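Long-range contacts in 1-deoxy-D-xylulose 5-phosphate reductoisomerase (Moraxella catarrhalis, PDB 4ZQG), which catalyses the rearrangement and reduction of 1-deoxy-D-xylulose 5-phosphate to 2-C-methyl-D-erythritol 4-phosphate in the MEP pathway of isoprenoid synthesis: residues A[127-132]-A[233-238]; A[151-156]-A[282-287]; A[228-233]-A[319-324]. All blocks are in the same frame, centred on the assembly; numbering follows the deposited sequence.

Contact 1. Residues A[127-132]-A[233-238]; sequences ANKESL and GLELIE. With MG (magnesium ion), chain D; NAD (nicotinamide-adenine-dinucleotide), chain C.
K129 and E235 form the salt bridge of this contact, with K129 NZ donating to E235 OE2 over 2.9 Å. The lysine comes to the anti side of that oxygen, tilted 19° out of the carboxylate plane. OE2 also binds the magnesium ion, at 2.1 Å. The other oxygen, OE1, pairs with K232. K129 NZ in turn has further partners in N231 and D154.

The van der Waals contacts involve the lysine's methylenes and the neighbouring residues. A bend at chi3 (59°) turns the end of K129 toward E235, and its CD passes L234 CB at 4.2 Å. L132 CD2 meets E238 CG at 4.0 Å, the two side chains crossing at about a right angle. Of a different kind is K129 CB, a methylene beside the carboxylate of E238, 3.5 Å from OE1.

Segment 127-132 also binds the cofactor. The ribose hydroxyl O3D of NAD donates to E130 OE1 over 2.6 Å, and A127 CB lies beside the ribose oxygen O4D.

K129 carries the one polar bond across the contact, and L132 on E238 adds packing. The positive charge of the lysine probably offsets part of the negative charge that the carboxylates gather round magnesium.

Contact 2. Residues A[151-156]-A[282-287]; sequences LPIDSE and TPIAHA. With MG (magnesium ion), chain D; FOM (3-[formyl(hydroxy)amino]propylphosphonic acid), chain E; NAD (nicotinamide-adenine-dinucleotide), chain C.
I153 and P283 make the closest approach, with P283 CB 3.3 Å from the backbone oxygen I153 O. The proline ring lies against this turn of chain, just before the metal ligands. The I153 side chain packs on the next residue of the helix, its CG2 branch 4.0 Å from I284 CG1. The other branch, CG1, reaches toward A287 CB. L151 adds its own apolar contact to A287, CB to CB at 4.3 Å, and its CD2 lies near A287 O.

The parallel, Rossmann-like sheet of the cofactor domain ends here. Strand 149-152 is its outermost strand within the chain, and helix 281-289 packs against the end of it. The chain then turns into helix 155-162, with D154 at the N-cap position, and the metal site sits at this turn. D154 OD1 and E156 OE2 each bind magnesium at 2.1 Å. With chi1 at -157°, D154 swings its carboxylate away from its own amide nitrogen and onto the ion. Fosmidomycin chelates the same ion through O1 and O2, and E235 adds the remaining protein ligand. S155 N donates to O1 of the inhibitor over 3.3 Å, at an N-H...O angle of 146°.

Further out, K232 pairs with E156 OE1. N158 bonds to both P152 O and H286 ND1, so it links the strand end to the helix. At the first residue of 282-287, T282 OG1 bonds to D268 O of the second subunit.

Contact 3. Residues A[228-233]-A[319-324]; sequences TMMNKG and FACLKL. With FOM (3-[formyl(hydroxy)amino]propylphosphonic acid), chain E.
M229 lies over the ring of F319, with its methyl CE centred above one face. CE is 3.7 Å from the ring centroid and only 2° off the ring normal, a CH-pi contact. SD also lies over the face, 4.3 Å from the centroid and 23° off the normal. This is a Met-aromatic contact. The thioether comes across the ring obliquely, and bends at chi2 and chi3 bring the methyl to the centre of the face. T228 O takes a different side of the ring. It lies at the edge, near the ring plane, 3.5 Å from F319 CD2.

L322 flanks the same methionine. Its CD2 touches M229 SD at 3.8 Å, and the two side chains cross at a slant. Its other methyl, CD1, sits over the backbone of G233. G233 has no side chain, which probably lets the helices come this close.

C321 points between T228 and M230. M230 leaves its backbone with CG anti to N (chi1 179°), then folds back so that CE meets C321 SG. T228 OG1 also borders this sulfur. T228 OG1 accepts from M230 N over 3.1 Å, an ST turn at the start of helix 230-243. A water joins the two segments: it donates to T228 O and weakly accepts from C321 N.

On 228-233, N231 and K232 bind the phosphonate of fosmidomycin. N231 ND2 donates to OP2 of the inhibitor over 2.9 Å, and K232 NZ, the partner of E235, also bonds to OP2. The arrangement is a sulfur-rich, mainly apolar junction of two helix starts, set behind the phosphonate pocket of the reductoisomerase.

How the contacts relate
From the N terminus, the cofactor domain comes first, and 127-132 follows its strand 123-126. Contact 1 closes a loop of about 100 residues from there to helix 230-243. Contact 2 starts inside that loop, at the end of strand 149-152, and closes on helix 281-289. Contact 3 starts at 228-233, inside both spans, and closes last, on helix 320-331. No contact nests in another. All three cross. Contacts 1 and 3 share G233 and helix 230-243, while contacts 1 and 2 share the magnesium ion and NAD. Together they link the cofactor-binding sheet to helix 281-289 and, through helix 230-243, to helix 320-331, around the metal and inhibitor site.

Contact 1. Residues A[127-132]-A[233-238]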
# COMPACT_ATOMS: atom_id res chain seq x y z
N ALA A 127 19.86 -7.48 4.44
CA ALA A 127 20.19 -6.36 3.59
C ALA A 127 20.94 -6.95 2.45
O ALA A 127 20.67 -6.71 1.28
CB ALA A 127 21.06 -5.35 4.33
N ASN A 128 21.91 -7.73 2.84
CA ASN A 128 22.82 -8.45 1.97
C ASN A 128 22.11 -9.33 0.92
O ASN A 128 21.82 -10.52 1.16
CB ASN A 128 23.69 -9.29 2.89
CG ASN A 128 24.60 -10.18 2.15
OD1 ASN A 128 24.77 -11.33 2.52
ND2 ASN A 128 25.20 -9.66 1.09
N LYS A 129 21.88 -8.72 -0.23
CA LYS A 129 21.07 -9.36 -1.32
C LYS A 129 21.90 -10.36 -2.14
O LYS A 129 21.35 -11.34 -2.65
CB LYS A 129 20.48 -8.29 -2.26
CG LYS A 129 21.56 -7.49 -3.00
CD LYS A 129 20.97 -6.33 -3.78
CE LYS A 129 20.23 -5.38 -2.88
NZ LYS A 129 20.08 -4.07 -3.57
N GLU A 130 23.20 -10.12 -2.25
CA GLU A 130 24.08 -11.08 -2.88
C GLU A 130 23.97 -12.48 -2.24
O GLU A 130 24.15 -13.48 -2.91
CB GLU A 130 25.52 -10.55 -2.90
CG GLU A 130 25.68 -9.19 -3.62
CD GLU A 130 25.50 -7.94 -2.71
OE1 GLU A 130 24.91 -8.06 -1.61
OE2 GLU A 130 25.92 -6.82 -3.10
N SER A 131 23.59 -12.57 -0.98
CA SER A 131 23.32 -13.89 -0.40
C SER A 131 22.22 -14.72 -1.08
O SER A 131 22.33 -15.91 -1.25
CB SER A 131 22.95 -13.72 1.06
OG SER A 131 24.14 -13.77 1.83
N LEU A 132 21.13 -14.06 -1.43
CA LEU A 132 20.02 -14.70 -2.08
C LEU A 132 20.25 -14.87 -3.59
O LEU A 132 19.88 -15.91 -4.14
CB LEU A 132 18.73 -13.91 -1.77
CG LEU A 132 17.70 -14.59 -0.86
CD1 LEU A 132 18.23 -15.48 0.25
CD2 LEU A 132 16.86 -13.51 -0.23
N GLY A 233 18.42 -5.72 -11.22
CA GLY A 233 18.65 -7.09 -11.67
C GLY A 233 18.74 -8.02 -10.52
O GLY A 233 18.12 -9.07 -10.48
N LEU A 234 19.53 -7.63 -9.55
CA LEU A 234 19.83 -8.49 -8.41
C LEU A 234 18.62 -8.56 -7.53
O LEU A 234 18.32 -9.58 -6.93
CB LEU A 234 21.01 -7.91 -7.62
CG LEU A 234 22.36 -7.90 -8.35
CD1 LEU A 234 23.36 -7.19 -7.48
CD2 LEU A 234 22.88 -9.31 -8.65
N GLU A 235 17.96 -7.41 -7.43
CA GLU A 235 16.75 -7.30 -6.65
C GLU A 235 15.66 -8.18 -7.23
O GLU A 235 14.88 -8.81 -6.50
CB GLU A 235 16.34 -5.84 -6.54
CG GLU A 235 17.18 -5.15 -5.47
CD GLU A 235 16.90 -3.70 -5.35
OE1 GLU A 235 16.05 -3.17 -6.09
OE2 GLU A 235 17.57 -3.11 -4.53
N LEU A 236 15.66 -8.27 -8.55
CA LEU A 236 14.76 -9.17 -9.26
C LEU A 236 14.99 -10.62 -8.82
O LEU A 236 14.02 -11.33 -8.47
CB LEU A 236 14.89 -8.95 -10.79
CG LEU A 236 14.31 -9.99 -11.70
CD1 LEU A 236 12.83 -10.09 -11.40
CD2 LEU A 236 14.50 -9.60 -13.15
N ILE A 237 16.24 -11.06 -8.77
CA ILE A 237 16.50 -12.41 -8.34
C ILE A 237 16.22 -12.60 -6.87
O ILE A 237 15.64 -13.62 -6.47
CB ILE A 237 17.92 -12.82 -8.70
CG1 ILE A 237 18.07 -12.85 -10.21
CG2 ILE A 237 18.26 -14.17 -8.09
CD1 ILE A 237 19.45 -12.45 -10.68
N GLU A 238 16.59 -11.62 -6.04
CA GLU A 238 16.25 -11.61 -4.59
C GLU A 238 14.76 -11.80 -4.39
O GLU A 238 14.34 -12.63 -3.58
CB GLU A 238 16.71 -10.29 -3.90
CG GLU A 238 16.47 -10.20 -2.36
CD GLU A 238 17.01 -8.89 -1.69
OE1 GLU A 238 17.50 -8.96 -0.52
OE2 GLU A 238 16.91 -7.78 -2.29
MG MG D . 16.98 -1.86 -2.88
PA NAD C . 29.03 -0.97 2.91
O1A NAD C . 30.04 -1.15 1.82
O2A NAD C . 28.65 0.41 3.39
O5B NAD C . 29.35 -1.90 4.19
C5B NAD C . 29.60 -3.29 4.11
C4B NAD C . 29.84 -3.89 5.51
O4B NAD C . 30.28 -5.25 5.32
C3B NAD C . 30.92 -3.16 6.32
O3B NAD C . 30.61 -3.12 7.72
C2B NAD C . 32.16 -4.00 6.09
O2B NAD C . 33.02 -4.08 7.23
C1B NAD C . 31.63 -5.40 5.76
N9A NAD C . 32.48 -6.08 4.74
C8A NAD C . 32.88 -5.56 3.57
N7A NAD C . 33.65 -6.43 2.88
C5A NAD C . 33.77 -7.53 3.61
C6A NAD C . 34.48 -8.82 3.42
N6A NAD C . 35.20 -9.05 2.28
N1A NAD C . 34.36 -9.70 4.43
C2A NAD C . 33.65 -9.44 5.57
N3A NAD C . 32.99 -8.29 5.82
C4A NAD C . 33.01 -7.31 4.86
O3 NAD C . 27.71 -1.74 2.39
PN NAD C . 26.17 -1.26 2.41
O1N NAD C . 26.05 -0.22 1.31
O2N NAD C . 25.76 -1.05 3.85
O5D NAD C . 25.54 -2.64 1.88
C5D NAD C . 25.30 -3.75 2.76
C4D NAD C . 24.37 -4.76 2.10
O4D NAD C . 23.00 -4.34 2.14
C3D NAD C . 24.72 -4.93 0.63
O3D NAD C . 24.50 -6.29 0.30
C2D NAD C . 23.78 -3.99 -0.10
O2D NAD C . 23.58 -4.40 -1.46
C1D NAD C . 22.54 -4.06 0.80
N1N NAD C . 21.74 -2.83 0.76
C2N NAD C . 22.26 -1.64 1.16
C3N NAD C . 21.50 -0.45 1.09
C7N NAD C . 22.04 0.88 1.55
O7N NAD C . 21.27 1.80 1.74
N7N NAD C . 23.34 1.04 1.77
C4N NAD C . 20.21 -0.52 0.60
C5N NAD C . 19.71 -1.74 0.22
C6N NAD C . 20.48 -2.89 0.30

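Contact 2. Residues A[151-156]-A[282-287]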
# COMPACT_ATOMS: atom_id res chain seq x y z
N LEU A 151 13.30 -11.54 7.18
CA LEU A 151 12.65 -10.30 6.85
C LEU A 151 13.54 -9.40 6.06
O LEU A 151 14.63 -9.06 6.46
CB LEU A 151 12.25 -9.55 8.10
CG LEU A 151 11.18 -10.24 8.93
CD1 LEU A 151 11.77 -11.30 9.84
CD2 LEU A 151 10.43 -9.19 9.75
N PRO A 152 13.05 -8.94 4.93
CA PRO A 152 13.90 -8.11 4.11
C PRO A 152 13.95 -6.66 4.56
O PRO A 152 12.93 -6.05 4.96
CB PRO A 152 13.22 -8.20 2.74
CG PRO A 152 11.79 -8.33 3.08
CD PRO A 152 11.72 -9.17 4.32
N ILE A 153 15.16 -6.13 4.43
CA ILE A 153 15.54 -4.79 4.81
C ILE A 153 15.67 -3.98 3.56
O ILE A 153 15.50 -2.77 3.59
CB ILE A 153 16.95 -4.81 5.49
CG1 ILE A 153 16.81 -4.99 6.99
CG2 ILE A 153 17.82 -3.56 5.16
CD1 ILE A 153 18.17 -5.14 7.68
N ASP A 154 16.06 -4.63 2.48
CA ASP A 154 16.11 -3.96 1.20
C ASP A 154 14.75 -3.23 0.95
O ASP A 154 13.67 -3.79 1.19
CB ASP A 154 16.45 -4.96 0.09
CG ASP A 154 17.06 -4.27 -1.12
OD1 ASP A 154 16.94 -3.04 -1.13
OD2 ASP A 154 17.67 -4.90 -2.00
N SER A 155 14.82 -1.98 0.52
CA SER A 155 13.65 -1.10 0.43
C SER A 155 12.49 -1.69 -0.37
O SER A 155 11.38 -1.88 0.15
CB SER A 155 14.04 0.23 -0.21
OG SER A 155 13.11 1.25 0.12
N GLU A 156 12.79 -2.06 -1.60
CA GLU A 156 11.81 -2.64 -2.49
C GLU A 156 11.20 -3.89 -1.89
O GLU A 156 9.98 -4.05 -1.89
CB GLU A 156 12.41 -2.94 -3.85
CG GLU A 156 13.02 -1.71 -4.53
CD GLU A 156 14.40 -1.36 -4.03
OE1 GLU A 156 15.01 -0.38 -4.52
OE2 GLU A 156 14.86 -2.09 -3.13
N THR A 282 13.52 3.48 7.64
CA THR A 282 12.12 3.05 7.59
C THR A 282 12.03 1.53 7.49
O THR A 282 11.46 0.89 8.36
CB THR A 282 11.34 3.78 6.50
OG1 THR A 282 11.01 5.11 6.94
CG2 THR A 282 10.09 3.08 6.21
N PRO A 283 12.59 0.92 6.44
CA PRO A 283 12.53 -0.55 6.37
C PRO A 283 13.25 -1.28 7.47
O PRO A 283 12.83 -2.36 7.88
CB PRO A 283 13.19 -0.86 5.04
CG PRO A 283 13.86 0.39 4.62
CD PRO A 283 13.08 1.50 5.20
N ILE A 284 14.34 -0.70 7.99
CA ILE A 284 15.07 -1.38 9.06
C ILE A 284 14.16 -1.37 10.27
O ILE A 284 13.97 -2.37 10.90
CB ILE A 284 16.44 -0.71 9.34
CG1 ILE A 284 17.33 -0.86 8.12
CG2 ILE A 284 17.17 -1.37 10.53
CD1 ILE A 284 18.53 0.03 8.17
N ALA A 285 13.59 -0.22 10.57
CA ALA A 285 12.72 -0.08 11.71
C ALA A 285 11.54 -1.04 11.65
O ALA A 285 11.20 -1.68 12.65
CB ALA A 285 12.23 1.35 11.79
N HIS A 286 10.91 -1.13 10.48
CA HIS A 286 9.82 -2.06 10.23
C HIS A 286 10.25 -3.49 10.48
O HIS A 286 9.55 -4.26 11.14
CB HIS A 286 9.34 -1.98 8.77
CG HIS A 286 8.43 -3.11 8.40
ND1 HIS A 286 8.87 -4.25 7.75
CD2 HIS A 286 7.11 -3.28 8.61
CE1 HIS A 286 7.86 -5.09 7.61
NE2 HIS A 286 6.78 -4.52 8.12
N ALA A 287 11.41 -3.84 9.95
CA ALA A 287 11.88 -5.19 10.09
C ALA A 287 12.30 -5.52 11.54
O ALA A 287 12.05 -6.63 12.00
CB ALA A 287 13.01 -5.42 9.14
MG MG D . 16.98 -1.86 -2.88
O2 FOM E . 18.55 -0.50 -3.38
N1 FOM E . 18.17 0.69 -2.80
C1 FOM E . 17.37 0.73 -1.82
O1 FOM E . 16.89 -0.29 -1.36
C2 FOM E . 18.71 1.88 -3.46
C3 FOM E . 18.06 1.71 -4.83
C4 FOM E . 18.60 2.69 -5.84
PA1 FOM E . 17.84 2.23 -7.38
OP1 FOM E . 16.28 2.48 -7.21
OP2 FOM E . 17.93 0.78 -7.55
OP3 FOM E . 18.42 2.99 -8.69
PA NAD C . 29.03 -0.97 2.91
O1A NAD C . 30.04 -1.15 1.82
O2A NAD C . 28.65 0.41 3.39
O5B NAD C . 29.35 -1.90 4.19
C5B NAD C . 29.60 -3.29 4.11
C4B NAD C . 29.84 -3.89 5.51
O4B NAD C . 30.28 -5.25 5.32
C3B NAD C . 30.92 -3.16 6.32
O3B NAD C . 30.61 -3.12 7.72
C2B NAD C . 32.16 -4.00 6.09
O2B NAD C . 33.02 -4.08 7.23
C1B NAD C . 31.63 -5.40 5.76
N9A NAD C . 32.48 -6.08 4.74
C8A NAD C . 32.88 -5.56 3.57
N7A NAD C . 33.65 -6.43 2.88
C5A NAD C . 33.77 -7.53 3.61
C6A NAD C . 34.48 -8.82 3.42
N6A NAD C . 35.20 -9.05 2.28
N1A NAD C . 34.36 -9.70 4.43
C2A NAD C . 33.65 -9.44 5.57
N3A NAD C . 32.99 -8.29 5.82
C4A NAD C . 33.01 -7.31 4.86
O3 NAD C . 27.71 -1.74 2.39
PN NAD C . 26.17 -1.26 2.41
O1N NAD C . 26.05 -0.22 1.31
O2N NAD C . 25.76 -1.05 3.85
O5D NAD C . 25.54 -2.64 1.88
C5D NAD C . 25.30 -3.75 2.76
C4D NAD C . 24.37 -4.76 2.10
O4D NAD C . 23.00 -4.34 2.14
C3D NAD C . 24.72 -4.93 0.63
O3D NAD C . 24.50 -6.29 0.30
C2D NAD C . 23.78 -3.99 -0.10
O2D NAD C . 23.58 -4.40 -1.46
C1D NAD C . 22.54 -4.06 0.80
N1N NAD C . 21.74 -2.83 0.76
C2N NAD C . 22.26 -1.64 1.16
C3N NAD C . 21.50 -0.45 1.09
C7N NAD C . 22.04 0.88 1.55
O7N NAD C . 21.27 1.80 1.74
N7N NAD C . 23.34 1.04 1.77
C4N NAD C . 20.21 -0.52 0.60
C5N NAD C . 19.71 -1.74 0.22
C6N NAD C . 20.48 -2.89 0.30

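Contact 3. Residues A[228-233]-A[319-324]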
# COMPACT_ATOMS: atom_id res chain seq x y z
N THR A 228 24.11 1.44 -13.15
CA THR A 228 24.02 0.51 -14.33
C THR A 228 22.69 -0.23 -14.38
O THR A 228 22.35 -0.87 -15.38
CB THR A 228 25.10 -0.60 -14.28
OG1 THR A 228 24.80 -1.54 -13.24
CG2 THR A 228 26.48 -0.04 -14.03
N MET A 229 21.97 -0.17 -13.27
CA MET A 229 20.70 -0.85 -13.09
C MET A 229 20.84 -2.34 -12.82
O MET A 229 19.85 -3.05 -12.70
CB MET A 229 19.75 -0.60 -14.24
CG MET A 229 18.30 -0.92 -13.87
SD MET A 229 17.00 0.15 -14.54
CE MET A 229 17.71 1.73 -14.13
N MET A 230 22.06 -2.81 -12.65
CA MET A 230 22.26 -4.14 -12.16
C MET A 230 21.65 -4.33 -10.76
O MET A 230 21.30 -5.46 -10.40
CB MET A 230 23.76 -4.44 -12.12
CG MET A 230 24.10 -5.83 -11.59
SD MET A 230 23.31 -7.10 -12.59
CE MET A 230 24.35 -7.10 -14.06
N ASN A 231 21.53 -3.26 -9.96
CA ASN A 231 20.92 -3.36 -8.63
C ASN A 231 19.47 -3.90 -8.71
O ASN A 231 19.05 -4.73 -7.90
CB ASN A 231 20.95 -2.03 -7.90
CG ASN A 231 20.37 -2.12 -6.48
OD1 ASN A 231 20.78 -2.95 -5.66
ND2 ASN A 231 19.34 -1.32 -6.22
N LYS A 232 18.74 -3.45 -9.73
CA LYS A 232 17.40 -3.95 -9.95
C LYS A 232 17.42 -5.39 -10.41
O LYS A 232 16.60 -6.20 -9.97
CB LYS A 232 16.65 -3.08 -10.93
CG LYS A 232 15.20 -2.84 -10.54
CD LYS A 232 15.01 -2.52 -9.07
CE LYS A 232 15.84 -1.32 -8.65
NZ LYS A 232 15.49 -0.90 -7.27
N GLY A 233 18.42 -5.72 -11.22
CA GLY A 233 18.65 -7.09 -11.67
C GLY A 233 18.74 -8.02 -10.52
O GLY A 233 18.12 -9.07 -10.48
N PHE A 319 20.05 -0.18 -20.36
CA PHE A 319 20.37 -0.85 -19.08
C PHE A 319 20.44 -2.37 -19.24
O PHE A 319 19.68 -3.11 -18.62
CB PHE A 319 19.35 -0.46 -18.02
CG PHE A 319 19.35 0.99 -17.68
CD1 PHE A 319 18.29 1.80 -18.02
CD2 PHE A 319 20.43 1.55 -17.05
CE1 PHE A 319 18.30 3.14 -17.72
CE2 PHE A 319 20.45 2.90 -16.73
CZ PHE A 319 19.38 3.69 -17.06
N ALA A 320 21.41 -2.80 -20.05
CA ALA A 320 21.60 -4.20 -20.40
C ALA A 320 21.74 -5.10 -19.18
O ALA A 320 21.29 -6.26 -19.20
CB ALA A 320 22.83 -4.33 -21.28
N CYS A 321 22.34 -4.57 -18.13
CA CYS A 321 22.47 -5.29 -16.88
C CYS A 321 21.15 -5.87 -16.45
O CYS A 321 21.10 -6.97 -15.91
CB CYS A 321 23.05 -4.37 -15.80
SG CYS A 321 24.86 -4.33 -15.86
N LEU A 322 20.07 -5.13 -16.69
CA LEU A 322 18.71 -5.61 -16.35
C LEU A 322 18.17 -6.72 -17.30
O LEU A 322 17.63 -7.71 -16.82
CB LEU A 322 17.76 -4.43 -16.28
CG LEU A 322 16.39 -4.70 -15.71
CD1 LEU A 322 16.40 -5.50 -14.41
CD2 LEU A 322 15.74 -3.35 -15.53
N LYS A 323 18.37 -6.57 -18.61
CA LYS A 323 18.14 -7.70 -19.53
C LYS A 323 18.87 -8.95 -19.01
O LYS A 323 18.29 -10.03 -18.92
CB LYS A 323 18.64 -7.38 -20.94
CG LYS A 323 17.62 -7.27 -22.04
CD LYS A 323 18.15 -6.47 -23.26
CE LYS A 323 19.39 -7.05 -23.96
N LEU A 324 20.16 -8.77 -18.65
CA LEU A 324 21.03 -9.91 -18.39
C LEU A 324 20.67 -10.57 -17.08
O LEU A 324 20.80 -11.78 -16.92
CB LEU A 324 22.49 -9.49 -18.42
CG LEU A 324 22.96 -8.84 -19.74
CD1 LEU A 324 24.29 -8.12 -19.59
CD2 LEU A 324 23.08 -9.87 -20.84
O2 FOM E . 18.55 -0.50 -3.38
N1 FOM E . 18.17 0.69 -2.80
C1 FOM E . 17.37 0.73 -1.82
O1 FOM E . 16.89 -0.29 -1.36
C2 FOM E . 18.71 1.88 -3.46
C3 FOM E . 18.06 1.71 -4.83
C4 FOM E . 18.60 2.69 -5.84
PA1 FOM E . 17.84 2.23 -7.38
OP1 FOM E . 16.28 2.48 -7.21
OP2 FOM E . 17.93 0.78 -7.55
OP3 FOM E . 18.42 2.99 -8.69
O HOH W 1 23.90 -1.55 -17.77